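Local coordinates for putative uncharacterized protein (Chaetomium thermophilum, PDB 5IJP) that binds inositol hexakisphosphate through the SPX domain of Vtc4 and probably acts as an inositol polyphosphate sensor in eukaryotic phosphate homeostasis, at residues 67-72 against 131-136; 81-86 against 120-125; 144-149 against 155-160. All blocks are in the same frame, centred on the assembly; numbering follows the deposited sequence.

Contact 1 (67-72 against 131-136); sequences DKVHAK and AKFVQV
Val-69 and Lys-72 face Phe-133 across two helical segments that run in roughly opposite directions, 67-72 within helix 52-97 and 131-136 within helix 110-151. Their closest alpha carbons, CA of Val-69 and CA of Val-134, stay 8.4 Å apart, and the side chain of Phe-133 bridges the gap between the helices. Its first bond points toward the opposite helix, and CG anti to the backbone N (chi1 175°) brings the ring to Val-69. The leading corner of the ring, CE2, reaches CG1 of Val-69 at 3.9 Å, and neighbouring CZ lies 4.0 Å from the same methyl. This methyl approaches the ring obliquely, whereas the carbonyl O of Val-69 lies at the ring edge, in its plane. Such packing joins the two long antiparallel helices that form the core of the SPX helical bundle, here close to the centre of the chain. Beyond the helix pair, Tyr-15 stacks on the Phe-133 ring and Tyr-19 meets it edge-to-face, so the N-terminal part of the chain closes over the same aromatic group. Lys-72 contributes its aliphatic root: CB sits 4.2 Å from CZ of Phe-133, again obliquely to the ring. A bend at chi2 (73°) then turns the lysine chain away from the ring, and its NZ forms a salt bridge with Glu-14. Val-69 also rests on Asn-137 and Phe-141, one and two turns past Phe-133 on helix 110-151.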
loop_
_atom_site.group_PDB
_atom_site.type_symbol
_atom_site.label_atom_id
_atom_site.label_comp_id
_atom_site.label_asym_id
_atom_site.label_seq_id
_atom_site.Cartn_x
_atom_site.Cartn_y
_atom_site.Cartn_z
ATOM N N ASP A 67 1.341 -7.960 7.192
ATOM C CA ASP A 67 0.077 -8.644 6.911
ATOM C C ASP A 67 -1.108 -7.683 6.978
ATOM O O ASP A 67 -2.026 -7.801 6.168
ATOM C CB ASP A 67 -0.139 -9.824 7.876
ATOM C CG ASP A 67 0.955 -10.876 7.868
ATOM O OD1 ASP A 67 1.651 -11.007 6.834
ATOM O OD2 ASP A 67 1.122 -11.565 8.897
ATOM N N LYS A 68 -1.076 -6.731 7.939
ATOM C CA LYS A 68 -2.102 -5.706 8.162
ATOM C C LYS A 68 -2.237 -4.790 6.936
ATOM O O LYS A 68 -3.356 -4.435 6.559
ATOM C CB LYS A 68 -1.763 -4.888 9.422
ATOM C CG LYS A 68 -2.883 -3.966 9.908
ATOM C CD LYS A 68 -2.486 -3.160 11.146
ATOM C CE LYS A 68 -1.654 -1.939 10.827
ATOM N NZ LYS A 68 -1.260 -1.203 12.056
ATOM N N VAL A 69 -1.098 -4.435 6.313
ATOM C CA VAL A 69 -1.035 -3.588 5.117
ATOM C C VAL A 69 -1.511 -4.384 3.895
ATOM O O VAL A 69 -2.376 -3.904 3.160
ATOM C CB VAL A 69 0.381 -2.977 4.912
ATOM C CG1 VAL A 69 0.453 -2.149 3.632
ATOM C CG2 VAL A 69 0.795 -2.135 6.113
ATOM N N HIS A 70 -0.963 -5.607 3.701
ATOM C CA HIS A 70 -1.294 -6.511 2.595
ATOM C C HIS A 70 -2.769 -6.927 2.563
ATOM O O HIS A 70 -3.304 -7.152 1.476
ATOM C CB HIS A 70 -0.366 -7.739 2.590
ATOM C CG HIS A 70 1.049 -7.452 2.178
ATOM N ND1 HIS A 70 2.021 -8.437 2.218
ATOM C CD2 HIS A 70 1.614 -6.305 1.728
ATOM C CE1 HIS A 70 3.135 -7.863 1.795
ATOM N NE2 HIS A 70 2.939 -6.580 1.490
ATOM N N ALA A 71 -3.426 -7.007 3.742
ATOM C CA ALA A 71 -4.847 -7.344 3.850
ATOM C C ALA A 71 -5.701 -6.179 3.346
ATOM O O ALA A 71 -6.622 -6.409 2.565
ATOM C CB ALA A 71 -5.210 -7.686 5.287
ATOM N N LYS A 72 -5.371 -4.930 3.758
ATOM C CA LYS A 72 -6.077 -3.714 3.335
ATOM C C LYS A 72 -5.861 -3.437 1.841
ATOM O O LYS A 72 -6.788 -2.978 1.169
ATOM C CB LYS A 72 -5.663 -2.504 4.196
ATOM C CG LYS A 72 -6.502 -1.236 3.980
ATOM C CD LYS A 72 -7.907 -1.328 4.578
ATOM C CE LYS A 72 -8.810 -0.244 4.047
ATOM N NZ LYS A 72 -10.161 -0.305 4.662
ATOM N N ALA A 131 -2.753 3.607 -4.631
ATOM C CA ALA A 131 -1.366 3.667 -5.103
ATOM C C ALA A 131 -0.518 4.495 -4.135
ATOM O O ALA A 131 0.639 4.151 -3.902
ATOM C CB ALA A 131 -1.306 4.268 -6.499
ATOM N N LYS A 132 -1.116 5.564 -3.552
ATOM C CA LYS A 132 -0.496 6.438 -2.551
ATOM C C LYS A 132 -0.257 5.648 -1.264
ATOM O O LYS A 132 0.793 5.811 -0.641
ATOM C CB LYS A 132 -1.389 7.659 -2.265
ATOM C CG LYS A 132 -0.856 8.976 -2.822
ATOM C CD LYS A 132 0.044 9.711 -1.821
ATOM C CE LYS A 132 0.276 11.159 -2.191
ATOM N NZ LYS A 132 1.169 11.307 -3.372
ATOM N N PHE A 133 -1.226 4.778 -0.887
ATOM C CA PHE A 133 -1.158 3.906 0.289
ATOM C C PHE A 133 -0.063 2.853 0.102
ATOM O O PHE A 133 0.714 2.631 1.028
ATOM C CB PHE A 133 -2.526 3.251 0.577
ATOM C CG PHE A 133 -2.544 2.234 1.697
ATOM C CD1 PHE A 133 -2.530 2.637 3.026
ATOM C CD2 PHE A 133 -2.605 0.872 1.420
ATOM C CE1 PHE A 133 -2.552 1.695 4.061
ATOM C CE2 PHE A 133 -2.629 -0.068 2.456
ATOM C CZ PHE A 133 -2.605 0.350 3.769
ATOM N N VAL A 134 0.015 2.234 -1.096
ATOM C CA VAL A 134 1.039 1.238 -1.445
ATOM C C VAL A 134 2.429 1.912 -1.409
ATOM O O VAL A 134 3.363 1.334 -0.857
ATOM C CB VAL A 134 0.728 0.522 -2.797
ATOM C CG1 VAL A 134 1.887 -0.363 -3.255
ATOM C CG2 VAL A 134 -0.554 -0.304 -2.704
ATOM N N GLN A 135 2.528 3.159 -1.926
ATOM C CA GLN A 135 3.748 3.973 -1.966
ATOM C C GLN A 135 4.280 4.311 -0.564
ATOM O O GLN A 135 5.437 4.004 -0.270
ATOM C CB GLN A 135 3.512 5.256 -2.798
ATOM C CG GLN A 135 4.677 6.250 -2.834
ATOM C CD GLN A 135 4.489 7.402 -1.874
ATOM O OE1 GLN A 135 3.596 8.243 -2.034
ATOM N NE2 GLN A 135 5.349 7.480 -0.868
ATOM N N VAL A 136 3.445 4.959 0.280
ATOM C CA VAL A 136 3.812 5.398 1.631
ATOM C C VAL A 136 4.154 4.196 2.552
ATOM O O VAL A 136 5.064 4.312 3.375
ATOM C CB VAL A 136 2.767 6.380 2.247
ATOM C CG1 VAL A 136 1.470 5.684 2.660
ATOM C CG2 VAL A 136 3.355 7.185 3.405
#

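Contact 2 (81-86 against 120-125); sequences SRRIAV and LSDIIA
Ile-84 and Ile-123 form the buried side of this contact, and Arg-83 with Asp-122 its more open, polar side. The helices run nearly antiparallel, with 160° between their directions and 10.6 Å between the axes of the two segments. On the buried side, CG1 of Ile-84 meets CG2 of Ile-123 at 3.8 Å, branch against branch. Ile-123 also serves the polar side: its CG1 lies over one face of the Arg-83 guanidinium, off-centre toward the rim, 3.6 Å from NH2. The arginine, bent at chi3 (77°), slides past the isoleucine in the opposite direction and turns its guanidinium edge to Asp-122. There both end nitrogens grip one carboxylate oxygen, OD1 of Asp-122, with NH2 of Arg-83 at 2.8 Å and the longer, less straight NH1 bond at 3.2 Å. OD1 lies almost in the guanidinium plane, yet the carboxylate is turned 48° from that plane, not a flat two-oxygen pairing. A second salt bridge, from NH1 to Asp-126, links the arginine to the next turn. A leucine here would probably leave Asp-122 and Asp-126 without their cationic mate and CG1 of Ile-123 without its flat cover. Ile-80 and Ser-87 of helix 52-97 add to the packing around Ile-123, while helix 171-190 lies against both segments as third member of the bundle, Ser-177 touching Ile-84 and Tyr-185 touching Ser-121 and Ile-124.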
loop_
_atom_site.group_PDB
_atom_site.type_symbol
_atom_site.label_atom_id
_atom_site.label_comp_id
_atom_site.label_asym_id
_atom_site.label_seq_id
_atom_site.Cartn_x
_atom_site.Cartn_y
_atom_site.Cartn_z
ATOM N N SER A 81 -11.661 -3.554 -8.593
ATOM C CA SER A 81 -11.803 -4.503 -9.707
ATOM C C SER A 81 -13.280 -4.833 -9.957
ATOM O O SER A 81 -13.687 -4.980 -11.111
ATOM C CB SER A 81 -11.017 -5.781 -9.433
ATOM O OG SER A 81 -9.621 -5.533 -9.409
ATOM N N ARG A 82 -14.075 -4.919 -8.869
ATOM C CA ARG A 82 -15.519 -5.160 -8.897
ATOM C C ARG A 82 -16.219 -3.903 -9.439
ATOM O O ARG A 82 -17.138 -4.027 -10.249
ATOM C CB ARG A 82 -16.025 -5.512 -7.485
ATOM C CG ARG A 82 -17.508 -5.877 -7.406
ATOM C CD ARG A 82 -18.060 -5.695 -6.001
ATOM N NE ARG A 82 -18.098 -4.286 -5.600
ATOM C CZ ARG A 82 -18.172 -3.861 -4.342
ATOM N NH1 ARG A 82 -18.198 -2.563 -4.075
ATOM N NH2 ARG A 82 -18.216 -4.732 -3.340
ATOM N N ARG A 83 -15.762 -2.702 -9.007
ATOM C CA ARG A 83 -16.278 -1.399 -9.443
ATOM C C ARG A 83 -16.014 -1.164 -10.931
ATOM O O ARG A 83 -16.853 -0.563 -11.603
ATOM C CB ARG A 83 -15.681 -0.255 -8.610
ATOM C CG ARG A 83 -16.397 -0.015 -7.287
ATOM C CD ARG A 83 -15.910 1.250 -6.605
ATOM N NE ARG A 83 -16.466 2.456 -7.224
ATOM C CZ ARG A 83 -16.106 3.697 -6.914
ATOM N NH1 ARG A 83 -15.178 3.916 -5.990
ATOM N NH2 ARG A 83 -16.668 4.729 -7.527
ATOM N N ILE A 84 -14.858 -1.640 -11.441
ATOM C CA ILE A 84 -14.476 -1.537 -12.854
ATOM C C ILE A 84 -15.381 -2.457 -13.687
ATOM O O ILE A 84 -15.922 -2.011 -14.696
ATOM C CB ILE A 84 -12.951 -1.797 -13.074
ATOM C CG1 ILE A 84 -12.110 -0.624 -12.520
ATOM C CG2 ILE A 84 -12.615 -2.048 -14.562
ATOM C CD1 ILE A 84 -10.632 -0.930 -12.249
ATOM N N ALA A 85 -15.568 -3.718 -13.233
ATOM C CA ALA A 85 -16.393 -4.744 -13.878
ATOM C C ALA A 85 -17.853 -4.318 -14.076
ATOM O O ALA A 85 -18.413 -4.577 -15.144
ATOM C CB ALA A 85 -16.325 -6.043 -13.092
ATOM N N VAL A 86 -18.460 -3.660 -13.065
ATOM C CA VAL A 86 -19.850 -3.188 -13.144
ATOM C C VAL A 86 -19.967 -1.943 -14.036
ATOM O O VAL A 86 -20.968 -1.799 -14.737
ATOM C CB VAL A 86 -20.562 -3.004 -11.772
ATOM C CG1 VAL A 86 -20.789 -4.346 -11.082
ATOM C CG2 VAL A 86 -19.818 -2.034 -10.854
ATOM N N LEU A 120 -16.579 6.789 -13.341
ATOM C CA LEU A 120 -15.277 6.249 -13.751
ATOM C C LEU A 120 -14.096 7.051 -13.196
ATOM O O LEU A 120 -13.082 6.449 -12.838
ATOM C CB LEU A 120 -15.176 6.103 -15.280
ATOM C CG LEU A 120 -16.013 4.985 -15.918
ATOM C CD1 LEU A 120 -16.366 5.320 -17.346
ATOM C CD2 LEU A 120 -15.300 3.642 -15.860
ATOM N N SER A 121 -14.230 8.397 -13.106
ATOM C CA SER A 121 -13.193 9.288 -12.566
ATOM C C SER A 121 -12.979 9.071 -11.066
ATOM O O SER A 121 -11.863 9.256 -10.577
ATOM C CB SER A 121 -13.529 10.751 -12.845
ATOM O OG SER A 121 -14.769 11.124 -12.270
ATOM N N ASP A 122 -14.049 8.669 -10.345
ATOM C CA ASP A 122 -14.026 8.370 -8.913
ATOM C C ASP A 122 -13.195 7.110 -8.656
ATOM O O ASP A 122 -12.498 7.040 -7.643
ATOM C CB ASP A 122 -15.453 8.189 -8.380
ATOM C CG ASP A 122 -15.542 8.156 -6.868
ATOM O OD1 ASP A 122 -15.612 7.044 -6.304
ATOM O OD2 ASP A 122 -15.546 9.242 -6.251
ATOM N N ILE A 123 -13.256 6.129 -9.585
ATOM C CA ILE A 123 -12.489 4.881 -9.509
ATOM C C ILE A 123 -11.000 5.191 -9.752
ATOM O O ILE A 123 -10.157 4.655 -9.035
ATOM C CB ILE A 123 -13.049 3.762 -10.442
ATOM C CG1 ILE A 123 -14.577 3.589 -10.269
ATOM C CG2 ILE A 123 -12.328 2.424 -10.203
ATOM C CD1 ILE A 123 -15.321 3.038 -11.505
ATOM N N ILE A 124 -10.691 6.093 -10.720
ATOM C CA ILE A 124 -9.323 6.537 -11.047
ATOM C C ILE A 124 -8.686 7.192 -9.810
ATOM O O ILE A 124 -7.532 6.895 -9.488
ATOM C CB ILE A 124 -9.283 7.459 -12.309
ATOM C CG1 ILE A 124 -9.804 6.715 -13.559
ATOM C CG2 ILE A 124 -7.868 8.020 -12.565
ATOM C CD1 ILE A 124 -10.396 7.600 -14.633
ATOM N N ALA A 125 -9.461 8.044 -9.103
ATOM C CA ALA A 125 -9.046 8.720 -7.870
ATOM C C ALA A 125 -8.817 7.692 -6.757
ATOM O O ALA A 125 -7.861 7.830 -5.993
ATOM C CB ALA A 125 -10.096 9.734 -7.449
#

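Contact 3 (144-149 against 155-160); sequences IIKKHD and RLKPVF. With IHP (inositol hexakisphosphate), chain C.
Asp-149 and Arg-155 bring the backbones closest, CA to CA 4.8 Å, where helix 110-151 gives way to the turn before helix 157-165, and the paths then diverge to 6.3 Å between CA of Ile-145 and CA of Leu-156. Asp-149 ties the turn down: its OD1 accepts the backbone N of Leu-156 at 2.9 Å, on the syn side and 33° out of the carboxylate plane. The same oxygen takes an almost straight bond (168°) from ND1 of His-148, in the imidazole plane. As NE2 of His-148 is bonded to Glu-55, two carboxylates hold the ring's rotation and would tend to favour its charged form. Leu-156 CD1 sits over one face of this ring in a CH-pi contact, 3.8 Å from its centroid. One turn before Asp-149, Ile-145 CD1 packs on CB of Phe-160 at 3.7 Å, approaching the ring obliquely. Lys-147 leaves the helix away from 155-160, its chain bent at chi3 (-93°) and chi4, and NZ binds O41 of inositol hexakisphosphate at 2.8 Å. Tyr-22, Lys-26, Lys-30, the Met-1 amino terminus and the backbone N of Phe-3 and Gly-4 complete this basic phosphate site, the hallmark of the SPX domain.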
loop_
_atom_site.group_PDB
_atom_site.type_symbol
_atom_site.label_atom_id
_atom_site.label_comp_id
_atom_site.label_asym_id
_atom_site.label_seq_id
_atom_site.Cartn_x
_atom_site.Cartn_y
_atom_site.Cartn_z
ATOM N N ILE A 144 12.372 1.445 7.676
ATOM C CA ILE A 144 12.496 0.819 8.998
ATOM C C ILE A 144 13.441 -0.407 8.963
ATOM O O ILE A 144 14.132 -0.652 9.955
ATOM C CB ILE A 144 11.110 0.521 9.655
ATOM C CG1 ILE A 144 11.204 0.466 11.194
ATOM C CG2 ILE A 144 10.408 -0.714 9.084
ATOM C CD1 ILE A 144 10.992 1.803 11.901
ATOM N N ILE A 145 13.496 -1.142 7.825
ATOM C CA ILE A 145 14.385 -2.299 7.650
ATOM C C ILE A 145 15.846 -1.819 7.563
ATOM O O ILE A 145 16.717 -2.421 8.196
ATOM C CB ILE A 145 13.931 -3.228 6.480
ATOM C CG1 ILE A 145 12.712 -4.074 6.916
ATOM C CG2 ILE A 145 15.067 -4.140 5.973
ATOM C CD1 ILE A 145 11.759 -4.508 5.797
ATOM N N LYS A 146 16.097 -0.704 6.838
ATOM C CA LYS A 146 17.434 -0.114 6.721
ATOM C C LYS A 146 17.867 0.511 8.056
ATOM O O LYS A 146 19.059 0.513 8.365
ATOM C CB LYS A 146 17.504 0.917 5.586
ATOM C CG LYS A 146 18.885 0.984 4.944
ATOM C CD LYS A 146 19.181 2.340 4.331
ATOM C CE LYS A 146 20.601 2.405 3.825
ATOM N NZ LYS A 146 21.001 3.791 3.476
ATOM N N LYS A 147 16.891 1.016 8.847
ATOM C CA LYS A 147 17.110 1.601 10.174
ATOM C C LYS A 147 17.556 0.498 11.143
ATOM O O LYS A 147 18.422 0.741 11.983
ATOM C CB LYS A 147 15.826 2.279 10.683
ATOM C CG LYS A 147 16.038 3.218 11.871
ATOM C CD LYS A 147 14.713 3.698 12.466
ATOM C CE LYS A 147 14.228 5.014 11.898
ATOM N NZ LYS A 147 14.983 6.172 12.448
ATOM N N HIS A 148 16.969 -0.714 11.006
ATOM C CA HIS A 148 17.284 -1.907 11.797
ATOM C C HIS A 148 18.724 -2.354 11.514
ATOM O O HIS A 148 19.476 -2.614 12.452
ATOM C CB HIS A 148 16.275 -3.035 11.486
ATOM C CG HIS A 148 16.638 -4.371 12.061
ATOM N ND1 HIS A 148 17.361 -5.296 11.331
ATOM C CD2 HIS A 148 16.359 -4.898 13.275
ATOM C CE1 HIS A 148 17.508 -6.343 12.124
ATOM N NE2 HIS A 148 16.916 -6.152 13.302
ATOM N N ASP A 149 19.105 -2.411 10.221
ATOM C CA ASP A 149 20.438 -2.801 9.751
ATOM C C ASP A 149 21.531 -1.809 10.171
ATOM O O ASP A 149 22.683 -2.212 10.340
ATOM C CB ASP A 149 20.434 -2.983 8.222
ATOM C CG ASP A 149 19.538 -4.095 7.691
ATOM O OD1 ASP A 149 18.711 -4.623 8.472
ATOM O OD2 ASP A 149 19.664 -4.436 6.496
ATOM N N ARG A 155 21.389 -7.708 9.818
ATOM C CA ARG A 155 20.769 -7.392 8.531
ATOM C C ARG A 155 19.484 -8.175 8.270
ATOM O O ARG A 155 19.473 -9.402 8.386
ATOM C CB ARG A 155 21.771 -7.549 7.378
ATOM C CG ARG A 155 22.535 -6.267 7.075
ATOM C CD ARG A 155 23.878 -6.543 6.431
ATOM N NE ARG A 155 24.923 -6.775 7.430
ATOM C CZ ARG A 155 25.741 -5.836 7.896
ATOM N NH1 ARG A 155 25.651 -4.586 7.455
ATOM N NH2 ARG A 155 26.659 -6.138 8.804
ATOM N N LEU A 156 18.400 -7.448 7.930
ATOM C CA LEU A 156 17.084 -8.009 7.612
ATOM C C LEU A 156 16.712 -7.845 6.136
ATOM O O LEU A 156 15.791 -8.511 5.658
ATOM C CB LEU A 156 15.981 -7.419 8.509
ATOM C CG LEU A 156 15.584 -8.227 9.748
ATOM C CD1 LEU A 156 14.477 -7.529 10.514
ATOM C CD2 LEU A 156 15.143 -9.643 9.392
ATOM N N LYS A 157 17.442 -6.971 5.420
ATOM C CA LYS A 157 17.248 -6.654 4.006
ATOM C C LYS A 157 17.369 -7.862 3.036
ATOM O O LYS A 157 16.536 -7.911 2.132
ATOM C CB LYS A 157 18.183 -5.513 3.569
ATOM C CG LYS A 157 17.651 -4.689 2.396
ATOM C CD LYS A 157 18.457 -3.406 2.157
ATOM C CE LYS A 157 18.004 -2.229 2.998
ATOM N NZ LYS A 157 16.685 -1.695 2.561
ATOM N N PRO A 158 18.328 -8.832 3.167
ATOM C CA PRO A 158 18.413 -9.925 2.173
ATOM C C PRO A 158 17.119 -10.678 1.836
ATOM O O PRO A 158 16.897 -10.949 0.655
ATOM C CB PRO A 158 19.456 -10.867 2.774
ATOM C CG PRO A 158 20.336 -9.982 3.555
ATOM C CD PRO A 158 19.431 -8.940 4.149
ATOM N N VAL A 159 16.271 -11.009 2.833
ATOM C CA VAL A 159 15.024 -11.738 2.549
ATOM C C VAL A 159 13.802 -10.807 2.478
ATOM O O VAL A 159 12.832 -11.142 1.798
ATOM C CB VAL A 159 14.756 -12.968 3.466
ATOM C CG1 VAL A 159 15.887 -13.991 3.382
ATOM C CG2 VAL A 159 14.472 -12.569 4.914
ATOM N N PHE A 160 13.842 -9.655 3.173
ATOM C CA PHE A 160 12.721 -8.717 3.186
ATOM C C PHE A 160 12.623 -7.845 1.924
ATOM O O PHE A 160 11.559 -7.262 1.692
ATOM C CB PHE A 160 12.717 -7.865 4.462
ATOM C CG PHE A 160 11.953 -8.502 5.601
ATOM C CD1 PHE A 160 12.612 -9.248 6.571
ATOM C CD2 PHE A 160 10.571 -8.371 5.693
ATOM C CE1 PHE A 160 11.902 -9.847 7.617
ATOM C CE2 PHE A 160 9.862 -8.972 6.738
ATOM C CZ PHE A 160 10.533 -9.704 7.694
HETATM C C1 IHP C . 15.804 9.544 13.371
HETATM C C2 IHP C . 15.527 10.405 12.147
HETATM C C3 IHP C . 14.046 10.726 11.999
HETATM C C4 IHP C . 13.474 11.332 13.275
HETATM C C5 IHP C . 13.750 10.463 14.494
HETATM C C6 IHP C . 15.237 10.171 14.637
HETATM O O11 IHP C . 17.235 9.434 13.524
HETATM P P1 IHP C . 18.160 8.145 13.875
HETATM O O21 IHP C . 19.594 8.445 13.583
HETATM O O31 IHP C . 17.908 7.840 15.354
HETATM O O41 IHP C . 17.617 6.979 13.042
HETATM O O12 IHP C . 15.953 9.677 10.976
HETATM P P2 IHP C . 17.077 10.152 9.886
HETATM O O22 IHP C . 18.403 9.562 10.369
HETATM O O32 IHP C . 17.120 11.643 9.758
HETATM O O42 IHP C . 16.703 9.459 8.572
HETATM O O13 IHP C . 13.328 9.513 11.686
HETATM P P3 IHP C . 12.589 9.059 10.327
HETATM O O23 IHP C . 11.114 9.112 10.515
HETATM O O33 IHP C . 13.076 9.980 9.203
HETATM O O43 IHP C . 13.100 7.652 10.032
HETATM O O14 IHP C . 12.045 11.459 13.118
HETATM P P4 IHP C . 11.230 12.822 12.653
HETATM O O24 IHP C . 10.079 12.336 11.768
HETATM O O34 IHP C . 10.756 13.572 13.853
HETATM O O44 IHP C . 12.180 13.649 11.776
HETATM O O15 IHP C . 13.319 11.187 15.666
HETATM P P5 IHP C . 12.142 10.928 16.717
HETATM O O25 IHP C . 11.874 9.417 16.733
HETATM O O35 IHP C . 10.903 11.624 16.147
HETATM O O45 IHP C . 12.531 11.456 18.059
HETATM O O16 IHP C . 15.407 9.226 15.716
HETATM P P6 IHP C . 15.582 9.364 17.299
HETATM O O26 IHP C . 15.469 10.857 17.641
HETATM O O36 IHP C . 16.885 8.771 17.725
HETATM O O46 IHP C . 14.379 8.646 17.917
#

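How the contacts relate
Helix 110-151 takes part in all three contacts, and helix 52-97 joins it in contacts 1 and 2. Contact 1 lies near the middle of the chain, its centre about 19 Å from those of contacts 2 and 3, whose centres lie about 36 Å apart on opposite sides of the chain's centre. Along the sequence, contact 2 is nested inside the loop closed by contact 1, as expected where two long helices form a hairpin; contact 3 follows both, turning the chain into helix 157-165. Inositol hexakisphosphate binds at the contact 3 end, so the shared helix runs from the ligand site through the core to the far end of the bundle.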